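Local coordinates for protein adenylosuccinate lyase (Francisella tularensis subsp. tularensis SCHU S4, PDB 4EEI) that probably catalyses two fumarate-releasing steps of purine biosynthesis, cleaving adenylosuccinate to AMP and SAICAR to AICAR, as a member of the fumarase/aspartase-type lyase superfamily, at residues B[19-24]-B[51-56]; B[29-34]-B[42-47]; B[122-127]-B[152-157]; B[249-254]-B[332-337]. All blocks are in the same frame, centred on the assembly; numbering follows the deposited sequence.

Interaction 1: residues B[19-24]-B[51-56]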
# COMPACT_ATOMS: atom_id res chain seq x y z
N LYS B 19 24.79 13.92 9.24
CA LYS B 19 24.90 13.22 7.95
C LYS B 19 26.33 13.34 7.42
O LYS B 19 26.94 12.35 7.02
CB LYS B 19 23.91 13.77 6.92
CG LYS B 19 23.98 13.05 5.57
CD LYS B 19 24.02 14.02 4.39
CE LYS B 19 22.66 14.62 4.10
NZ LYS B 19 21.60 13.57 3.97
N TYR B 20 26.87 14.56 7.44
CA TYR B 20 28.24 14.78 6.97
C TYR B 20 29.29 14.24 7.94
O TYR B 20 30.35 13.79 7.52
CB TYR B 20 28.49 16.27 6.69
CG TYR B 20 27.59 16.84 5.62
CD1 TYR B 20 27.36 16.16 4.43
CD2 TYR B 20 26.95 18.06 5.82
CE1 TYR B 20 26.52 16.69 3.46
CE2 TYR B 20 26.12 18.58 4.86
CZ TYR B 20 25.90 17.90 3.68
OH TYR B 20 25.07 18.45 2.74
N ALA B 21 29.00 14.30 9.24
CA ALA B 21 29.95 13.76 10.22
C ALA B 21 30.12 12.25 10.02
O ALA B 21 31.23 11.71 10.15
CB ALA B 21 29.53 14.09 11.64
N LYS B 22 29.04 11.56 9.70
CA LYS B 22 29.13 10.13 9.45
C LYS B 22 29.84 9.85 8.13
O LYS B 22 30.63 8.90 8.03
CB LYS B 22 27.75 9.47 9.51
CG LYS B 22 27.11 9.50 10.92
CD LYS B 22 27.91 8.67 11.92
CE LYS B 22 28.72 9.52 12.88
NZ LYS B 22 27.90 10.18 13.94
N MET B 23 29.58 10.68 7.12
CA MET B 23 30.31 10.56 5.85
C MET B 23 31.81 10.72 6.08
O MET B 23 32.63 10.00 5.49
CB MET B 23 29.81 11.59 4.84
CG MET B 23 28.47 11.22 4.21
SD MET B 23 27.93 12.49 3.04
CE MET B 23 26.32 11.83 2.55
N LEU B 24 32.17 11.66 6.94
CA LEU B 24 33.58 11.90 7.25
C LEU B 24 34.20 10.68 7.94
O LEU B 24 35.33 10.30 7.62
CB LEU B 24 33.74 13.15 8.12
CG LEU B 24 35.20 13.44 8.49
CD1 LEU B 24 36.04 13.71 7.25
CD2 LEU B 24 35.28 14.62 9.46
N ALA B 51 39.44 18.36 10.88
CA ALA B 51 38.37 18.63 9.93
C ALA B 51 37.10 19.12 10.62
O ALA B 51 36.67 18.55 11.63
CB ALA B 51 38.07 17.39 9.08
N GLN B 52 36.51 20.17 10.06
CA GLN B 52 35.26 20.70 10.58
C GLN B 52 34.11 20.35 9.65
O GLN B 52 34.28 20.30 8.43
CB GLN B 52 35.35 22.22 10.74
CG GLN B 52 36.45 22.69 11.68
CD GLN B 52 36.17 22.35 13.13
OE1 GLN B 52 35.10 22.67 13.65
NE2 GLN B 52 37.11 21.69 13.78
N ILE B 53 32.94 20.10 10.22
CA ILE B 53 31.74 19.83 9.43
C ILE B 53 31.01 21.16 9.23
O ILE B 53 30.64 21.81 10.21
CB ILE B 53 30.82 18.83 10.14
CG1 ILE B 53 31.59 17.55 10.45
CG2 ILE B 53 29.59 18.52 9.28
CD1 ILE B 53 32.06 16.80 9.20
N ARG B 54 30.81 21.55 7.97
CA ARG B 54 30.28 22.88 7.66
C ARG B 54 29.13 22.81 6.66
O ARG B 54 29.32 23.07 5.47
CB ARG B 54 31.39 23.77 7.10
CG ARG B 54 32.55 23.99 8.07
CD ARG B 54 33.74 24.60 7.35
NE ARG B 54 34.80 25.00 8.27
CZ ARG B 54 36.01 25.42 7.88
NH1 ARG B 54 36.30 25.49 6.59
NH2 ARG B 54 36.91 25.76 8.79
N PRO B 55 27.93 22.45 7.15
CA PRO B 55 26.81 22.17 6.25
C PRO B 55 26.51 23.35 5.33
O PRO B 55 26.15 23.17 4.17
CB PRO B 55 25.65 21.91 7.21
CG PRO B 55 26.31 21.45 8.49
CD PRO B 55 27.57 22.27 8.57
N GLU B 56 26.67 24.54 5.89
CA GLU B 56 26.49 25.80 5.18
C GLU B 56 27.38 25.91 3.94
O GLU B 56 26.92 26.27 2.86
CB GLU B 56 26.77 26.97 6.14
CG GLU B 56 28.16 26.93 6.84
CD GLU B 56 28.20 26.10 8.11
OE1 GLU B 56 27.17 25.51 8.47
OE2 GLU B 56 29.26 26.04 8.76

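Interaction 2: residues B[29-34]-B[42-47]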
# COMPACT_ATOMS: atom_id res chain seq x y z
N ALA B 29 37.75 6.01 7.54
CA ALA B 29 37.93 4.57 7.74
C ALA B 29 38.66 3.93 6.55
O ALA B 29 39.63 3.18 6.73
CB ALA B 29 36.60 3.89 7.98
N ILE B 30 38.20 4.22 5.33
CA ILE B 30 38.87 3.68 4.15
C ILE B 30 40.25 4.34 3.97
O ILE B 30 41.21 3.68 3.56
CB ILE B 30 38.00 3.79 2.87
CG1 ILE B 30 38.66 3.06 1.71
CG2 ILE B 30 37.71 5.24 2.51
CD1 ILE B 30 38.90 1.59 1.98
N LEU B 31 40.36 5.62 4.30
CA LEU B 31 41.64 6.31 4.16
C LEU B 31 42.69 5.68 5.08
O LEU B 31 43.84 5.49 4.69
CB LEU B 31 41.50 7.81 4.45
CG LEU B 31 42.74 8.69 4.30
CD1 LEU B 31 43.26 8.70 2.88
CD2 LEU B 31 42.45 10.12 4.77
N GLU B 32 42.28 5.35 6.30
CA GLU B 32 43.19 4.72 7.26
C GLU B 32 43.58 3.32 6.79
O GLU B 32 44.73 2.91 6.89
CB GLU B 32 42.53 4.66 8.65
CG GLU B 32 43.37 3.94 9.71
CD GLU B 32 42.79 4.02 11.11
OE1 GLU B 32 41.92 4.89 11.36
OE2 GLU B 32 43.20 3.21 11.97
N ALA B 33 42.61 2.59 6.24
CA ALA B 33 42.89 1.29 5.66
C ALA B 33 43.96 1.41 4.57
O ALA B 33 44.91 0.62 4.51
CB ALA B 33 41.62 0.68 5.08
N LEU B 34 43.81 2.43 3.73
CA LEU B 34 44.71 2.61 2.60
C LEU B 34 46.11 3.02 3.02
O LEU B 34 47.02 3.05 2.20
CB LEU B 34 44.11 3.61 1.61
CG LEU B 34 42.93 3.07 0.81
CD1 LEU B 34 42.32 4.14 -0.10
CD2 LEU B 34 43.36 1.86 -0.01
N GLY B 42 49.45 8.04 9.24
CA GLY B 42 49.09 9.21 10.02
C GLY B 42 48.12 10.17 9.35
O GLY B 42 47.59 11.07 10.00
N THR B 43 47.89 9.98 8.05
CA THR B 43 47.08 10.93 7.28
C THR B 43 45.64 11.01 7.78
O THR B 43 45.12 12.10 8.01
CB THR B 43 47.10 10.59 5.78
OG1 THR B 43 48.45 10.63 5.30
CG2 THR B 43 46.26 11.58 5.00
N ALA B 44 45.00 9.86 7.94
CA ALA B 44 43.62 9.81 8.42
C ALA B 44 43.50 10.43 9.82
O ALA B 44 42.54 11.15 10.11
CB ALA B 44 43.11 8.38 8.42
N ALA B 45 44.47 10.16 10.68
CA ALA B 45 44.41 10.69 12.04
C ALA B 45 44.56 12.21 12.06
O ALA B 45 43.96 12.90 12.88
CB ALA B 45 45.48 10.04 12.90
N GLU B 46 45.39 12.72 11.14
CA GLU B 46 45.60 14.15 11.00
C GLU B 46 44.30 14.86 10.63
O GLU B 46 43.92 15.86 11.24
CB GLU B 46 46.66 14.40 9.93
CG GLU B 46 46.86 15.86 9.55
CD GLU B 46 47.78 16.60 10.50
OE1 GLU B 46 48.22 15.99 11.50
OE2 GLU B 46 48.07 17.79 10.25
N ILE B 47 43.62 14.33 9.62
CA ILE B 47 42.37 14.91 9.14
C ILE B 47 41.27 14.77 10.19
O ILE B 47 40.49 15.70 10.42
CB ILE B 47 41.95 14.28 7.80
CG1 ILE B 47 43.01 14.58 6.72
CG2 ILE B 47 40.58 14.77 7.37
CD1 ILE B 47 42.72 13.94 5.36

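Interaction 3: residues B[122-127]-B[152-157]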
# COMPACT_ATOMS: atom_id res chain seq x y z
N ASP B 122 8.18 -3.38 28.90
CA ASP B 122 8.21 -3.33 30.36
C ASP B 122 6.94 -2.73 30.96
O ASP B 122 6.39 -3.26 31.92
CB ASP B 122 9.42 -2.54 30.86
CG ASP B 122 10.74 -3.18 30.46
OD1 ASP B 122 10.76 -4.38 30.14
OD2 ASP B 122 11.77 -2.46 30.49
N SER B 123 6.49 -1.61 30.41
CA SER B 123 5.31 -0.93 30.93
C SER B 123 4.02 -1.75 30.73
O SER B 123 3.13 -1.74 31.59
CB SER B 123 5.16 0.46 30.29
OG SER B 123 6.05 1.38 30.88
N LEU B 124 3.92 -2.43 29.59
CA LEU B 124 2.78 -3.30 29.31
C LEU B 124 2.70 -4.48 30.29
O LEU B 124 1.61 -4.81 30.78
CB LEU B 124 2.83 -3.82 27.87
CG LEU B 124 2.44 -2.78 26.82
CD1 LEU B 124 2.74 -3.32 25.44
CD2 LEU B 124 0.95 -2.47 26.94
N LEU B 125 3.83 -5.11 30.58
CA LEU B 125 3.86 -6.21 31.56
C LEU B 125 3.54 -5.70 32.97
O LEU B 125 2.87 -6.38 33.76
CB LEU B 125 5.23 -6.92 31.53
CG LEU B 125 5.38 -8.15 32.43
CD1 LEU B 125 4.25 -9.13 32.17
CD2 LEU B 125 6.72 -8.83 32.23
N THR B 126 4.04 -4.51 33.29
CA THR B 126 3.72 -3.90 34.57
C THR B 126 2.22 -3.71 34.69
O THR B 126 1.64 -4.02 35.72
CB THR B 126 4.44 -2.56 34.74
OG1 THR B 126 5.84 -2.79 34.92
CG2 THR B 126 3.89 -1.81 35.96
N LYS B 127 1.59 -3.23 33.62
CA LYS B 127 0.14 -3.08 33.62
C LYS B 127 -0.58 -4.43 33.70
O LYS B 127 -1.57 -4.57 34.41
CB LYS B 127 -0.30 -2.32 32.38
CG LYS B 127 -1.45 -1.36 32.63
CD LYS B 127 -1.03 -0.19 33.53
CE LYS B 127 -2.21 0.77 33.74
NZ LYS B 127 -1.80 2.10 34.27
N GLN B 152 -4.79 -10.00 30.88
CA GLN B 152 -4.43 -10.72 29.68
C GLN B 152 -4.52 -9.82 28.44
O GLN B 152 -3.87 -10.09 27.42
CB GLN B 152 -5.32 -11.96 29.54
CG GLN B 152 -4.89 -12.90 28.44
CD GLN B 152 -5.50 -14.27 28.60
OE1 GLN B 152 -5.49 -14.85 29.69
NE2 GLN B 152 -6.04 -14.81 27.51
N LYS B 153 -5.30 -8.74 28.53
CA LYS B 153 -5.35 -7.79 27.42
C LYS B 153 -3.98 -7.15 27.25
O LYS B 153 -3.43 -7.09 26.15
CB LYS B 153 -6.41 -6.71 27.65
CG LYS B 153 -7.85 -7.21 27.63
CD LYS B 153 -8.81 -6.09 28.04
CE LYS B 153 -10.28 -6.51 27.89
NZ LYS B 153 -10.63 -6.83 26.47
N PHE B 154 -3.41 -6.68 28.35
CA PHE B 154 -2.09 -6.07 28.29
C PHE B 154 -1.01 -7.10 28.01
O PHE B 154 -0.02 -6.80 27.37
CB PHE B 154 -1.79 -5.35 29.61
CG PHE B 154 -2.69 -4.19 29.87
CD1 PHE B 154 -2.60 -3.04 29.10
CD2 PHE B 154 -3.62 -4.24 30.90
CE1 PHE B 154 -3.43 -1.96 29.35
CE2 PHE B 154 -4.45 -3.16 31.15
CZ PHE B 154 -4.36 -2.02 30.37
N LEU B 155 -1.18 -8.32 28.52
CA LEU B 155 -0.16 -9.34 28.31
C LEU B 155 -0.13 -9.75 26.84
O LEU B 155 0.93 -10.07 26.29
CB LEU B 155 -0.41 -10.57 29.20
CG LEU B 155 0.71 -11.61 29.18
CD1 LEU B 155 1.97 -11.09 29.89
CD2 LEU B 155 0.25 -12.94 29.80
N GLY B 156 -1.29 -9.72 26.19
CA GLY B 156 -1.37 -10.03 24.77
C GLY B 156 -0.63 -9.02 23.91
O GLY B 156 -0.04 -9.37 22.87
N ALA B 157 -0.67 -7.76 24.32
CA ALA B 157 0.09 -6.73 23.64
C ALA B 157 1.57 -6.92 23.96
O ALA B 157 2.42 -6.80 23.09
CB ALA B 157 -0.38 -5.37 24.06

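Interaction 4: residues B[249-254]-B[332-337]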
# COMPACT_ATOMS: atom_id res chain seq x y z
N PHE B 249 -16.48 2.60 29.22
CA PHE B 249 -15.87 3.36 30.31
C PHE B 249 -15.08 2.53 31.32
O PHE B 249 -15.20 2.75 32.53
CB PHE B 249 -16.91 4.23 31.03
CG PHE B 249 -16.34 5.49 31.60
CD1 PHE B 249 -15.38 6.21 30.91
CD2 PHE B 249 -16.75 5.96 32.84
CE1 PHE B 249 -14.85 7.37 31.44
CE2 PHE B 249 -16.22 7.12 33.37
CZ PHE B 249 -15.27 7.83 32.67
N GLU B 250 -14.30 1.56 30.85
CA GLU B 250 -13.54 0.71 31.76
C GLU B 250 -12.15 1.29 32.07
O GLU B 250 -11.54 0.94 33.08
CB GLU B 250 -13.46 -0.72 31.21
CG GLU B 250 -14.82 -1.44 31.25
CD GLU B 250 -14.80 -2.86 30.69
OE1 GLU B 250 -13.72 -3.34 30.27
OE2 GLU B 250 -15.89 -3.49 30.68
N VAL B 251 -11.67 2.18 31.20
CA VAL B 251 -10.41 2.90 31.46
C VAL B 251 -10.54 4.35 31.02
O VAL B 251 -11.46 4.69 30.28
CB VAL B 251 -9.22 2.31 30.66
CG1 VAL B 251 -9.08 0.81 30.89
CG2 VAL B 251 -9.40 2.58 29.16
N TYR B 252 -9.64 5.21 31.48
CA TYR B 252 -9.48 6.52 30.85
C TYR B 252 -8.01 6.93 30.84
O TYR B 252 -7.25 6.52 31.71
CB TYR B 252 -10.37 7.60 31.48
CG TYR B 252 -10.12 7.96 32.94
CD1 TYR B 252 -10.89 7.41 33.96
CD2 TYR B 252 -9.14 8.89 33.29
CE1 TYR B 252 -10.68 7.76 35.29
CE2 TYR B 252 -8.92 9.23 34.61
CZ TYR B 252 -9.69 8.67 35.61
OH TYR B 252 -9.47 9.03 36.92
N GLU B 253 -7.62 7.71 29.84
CA GLU B 253 -6.24 8.22 29.78
C GLU B 253 -6.03 9.22 30.91
O GLU B 253 -6.86 10.12 31.12
CB GLU B 253 -5.94 8.85 28.41
CG GLU B 253 -5.83 7.82 27.28
CD GLU B 253 -5.53 8.43 25.91
OE1 GLU B 253 -5.38 9.68 25.82
OE2 GLU B 253 -5.45 7.67 24.93
N GLY B 254 -4.94 9.06 31.65
CA GLY B 254 -4.69 9.89 32.81
C GLY B 254 -4.19 11.27 32.44
O GLY B 254 -3.87 11.54 31.28
N ASP B 332 1.46 3.73 31.16
CA ASP B 332 1.79 4.01 32.56
C ASP B 332 0.70 4.81 33.27
O ASP B 332 0.38 4.53 34.43
CB ASP B 332 3.11 4.78 32.70
CG ASP B 332 4.32 3.94 32.35
OD1 ASP B 332 4.21 2.70 32.36
OD2 ASP B 332 5.39 4.54 32.06
N ASN B 333 0.15 5.80 32.57
CA ASN B 333 -0.76 6.74 33.22
C ASN B 333 -2.24 6.37 33.07
O ASN B 333 -3.10 7.04 33.63
CB ASN B 333 -0.51 8.17 32.70
CG ASN B 333 0.86 8.69 33.10
OD1 ASN B 333 1.34 8.43 34.20
ND2 ASN B 333 1.50 9.44 32.20
N LEU B 334 -2.51 5.30 32.32
CA LEU B 334 -3.89 4.84 32.12
C LEU B 334 -4.57 4.54 33.46
O LEU B 334 -3.97 3.89 34.32
CB LEU B 334 -3.87 3.57 31.24
CG LEU B 334 -5.21 3.07 30.69
CD1 LEU B 334 -5.77 4.10 29.71
CD2 LEU B 334 -5.04 1.71 29.97
N VAL B 335 -5.80 5.02 33.64
CA VAL B 335 -6.53 4.72 34.87
C VAL B 335 -7.49 3.56 34.58
O VAL B 335 -8.34 3.66 33.69
CB VAL B 335 -7.30 5.94 35.39
CG1 VAL B 335 -8.15 5.57 36.62
CG2 VAL B 335 -6.33 7.07 35.76
N VAL B 336 -7.33 2.46 35.31
CA VAL B 336 -8.17 1.28 35.13
C VAL B 336 -9.31 1.31 36.16
O VAL B 336 -9.07 1.42 37.37
CB VAL B 336 -7.34 -0.01 35.24
CG1 VAL B 336 -8.23 -1.23 35.10
CG2 VAL B 336 -6.24 -0.05 34.17
N GLN B 337 -10.55 1.25 35.69
CA GLN B 337 -11.68 1.43 36.60
C GLN B 337 -12.26 0.09 37.04
O GLN B 337 -13.22 -0.42 36.46
CB GLN B 337 -12.76 2.34 36.01
CG GLN B 337 -12.22 3.69 35.57
CD GLN B 337 -13.29 4.73 35.40
OE1 GLN B 337 -13.44 5.62 36.23
NE2 GLN B 337 -14.06 4.62 34.33

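Interaction 1: residues B[19-24]-B[51-56]
Residues 19-24 form a piece of helix 16-33, and the mostly extended chain of residues 51-56 passes along it, closest where the CA atoms of Ala21 and Ile53 stand 6.4 Å apart. Ile53 does most of the work. Its two branches divide the helix between them: CG2, anti to the backbone N, goes to the CB of Tyr20 at 3.6 Å, near the plane of the phenol ring at its edge, while the CG1 arm carries CD1 over the helix backbone, 3.8 Å from the CA of Ala21. Leu24 meets the same arm one turn on. Its CD2 methyl touches both Ile53 CD1 and the CB of Ala51, each at 3.9 Å, and so bridges two residues of the extended chain that both point their CB toward the helix. At the other end, the Tyr20 ring slants across Pro55, with CE2 3.9 Å from Pro55 CA; Pro55 opens helix 55-65, directly after Arg54 at the N-cap. The contact therefore joins the long N-terminal helix 16-33 to the linker that leads into helix 55-65. The AMP site is close by: the Tyr20 side chain is about 5 Å from that of Asp68, which binds AMP, and about 10 Å from the nucleotide itself. The side chains meet through carbon atoms alone, and no polar bond joins the two segments. Leu24 also touches Phe72 of helix 68-77 and Phe88, and Ala51 touches Phe80.

Interaction 2: residues B[29-34]-B[42-47]
Leu31 reaches from residues 29-33 of helix 16-33 to residues 43-47 of helix 43-50, and its branch can be followed outward atom by atom. CB points to the partner helix, and CG, anti to the backbone N (chi1 -178°), comes to 4.1 Å from the CB of Ala44. Beyond it, the CD2 methyl does most of the touching: it sits 3.8 Å from Ala44 CA, 4.1 Å from the CG2 methyl of Thr43, and 3.9 Å from the CD1 tip of Ile47, whose side chain runs at about a right angle to that of Leu31. One methyl is thus held among three residues on a single side of the second helix. Beside it Ala44 turns its CB to the first helix and meets the CB of Glu32 at 3.8 Å, using only the aliphatic root of the glutamate. Thr43 gives its methyl to this packing while its OG1 is hydrogen-bonded to the O of Pro40. Around the apolar patch Leu31 also touches Phe87, and Ile47 touches Phe80. The short axes pass 8.9 Å apart at 148°, nearly antiparallel: a helical hairpin, in which helix 16-33 turns back through a short loop into helix 43-50.

Interaction 3: residues B[122-127]-B[152-157]
Two torsions set up the central pair: Phe154 has its CG anti to the carbonyl carbon (chi1 -65°), which carries the ring across to the facing helix, and Lys127, with chi1 at an unusual -142°, bends at chi2, which lays its CG on that ring. The result is a CH-pi contact. Lys127 CG stands 3.7 Å from the centroid of the Phe154 ring, almost straight above its centre, and CB of the same lysine lies over the CG side. At the ring edge, near its plane, Leu124 brings its CD2 to 4.2 Å from Phe154 CD1, the two side chains crossing at about a right angle. The second methyl of Leu124, CD1, goes on to the CB of Ala157 at 4.0 Å. Leu125 and Leu155 run side by side, pointing the same way, and their CD1 methyls touch at 3.8 Å. The helices 122-127 and 152-157 are nearly antiparallel, at 159°, with axes only 8.0 Å apart; they belong to the long helices 94-131 and 151-173 of the central helical bundle. Leu155 also packs on helix 422-429 and on Val209 of the second subunit, so this pair lies against the tetramer interface. The lysine divides its labour: CB and CG lie on the aromatic face, while NZ is bonded to the backbone O atoms of Leu334 and Ile331. Those carbonyls at the end of helix 304-333, with a weak, long ion pair to Glu130, would probably favour the charged form of the buried lysine, whose long chain tethers helix 94-131 there.

Interaction 4: residues B[249-254]-B[332-337]
Backbone hydrogen bonds pair the strands: Tyr252 and Val335 form an antiparallel hydrogen-bonded pair, with Tyr252 N to Val335 O at 3.0 Å and the nearly straight Val335 N to Tyr252 O at 2.8 Å. Val251 and Val336 make the neighbouring non-hydrogen-bonded pair. One step further, Gln337 N gives a bond to Glu250 O, and the same residue adds one from its side chain: NE2 reaches Phe249 O at 2.8 Å from above the carbonyl plane, bent at the hydrogen (132°).

Aromatic contacts come next. That NE2 also lies over one face of the Phe249 ring, toward its rim, with ring and amide planes 86° apart. The Tyr252 ring, its CG between the backbone N and carbonyl carbon (chi1 64°), folds over Val335, whose CB sits 3.7 Å from the ring centroid in a CH-pi contact. The amide of Gln337 stands at that ring's edge, and Lys269 makes a cation-pi contact with the Tyr252 ring.

Among the apolar contacts, Leu334 CD1 meets Val251 CG2 at 4.0 Å and also lies against the O of Tyr252. The charged contacts lead outward: Glu250, turned away from the partner strand, forms salt bridges with Arg344 and Arg139. The whole is a short two-stranded antiparallel ribbon, set in an otherwise largely helical fold, which pairs the chain after helix 217-244 with the link between helices 304-333 and 338-346.

From the N terminus, helix 16-33 enters both of the first two contacts. Interaction 2 closes the short hairpin to helix 43-50, and it falls within the wider loop that interaction 1 closes when the chain returns at residues 51-56; their centres are 16 Å apart. Interaction 3 follows in series, closing the excursion through strands 135-140 and 143-149 between two long helices, some 43 Å between centres from interaction 1. Interaction 4 closes last, spanning helices 272-293 and 304-333. It touches interaction 3 directly: Ser123 OG lies 2.7 Å from Asp332 OD1, joining helix 94-131 to the end of helix 304-333.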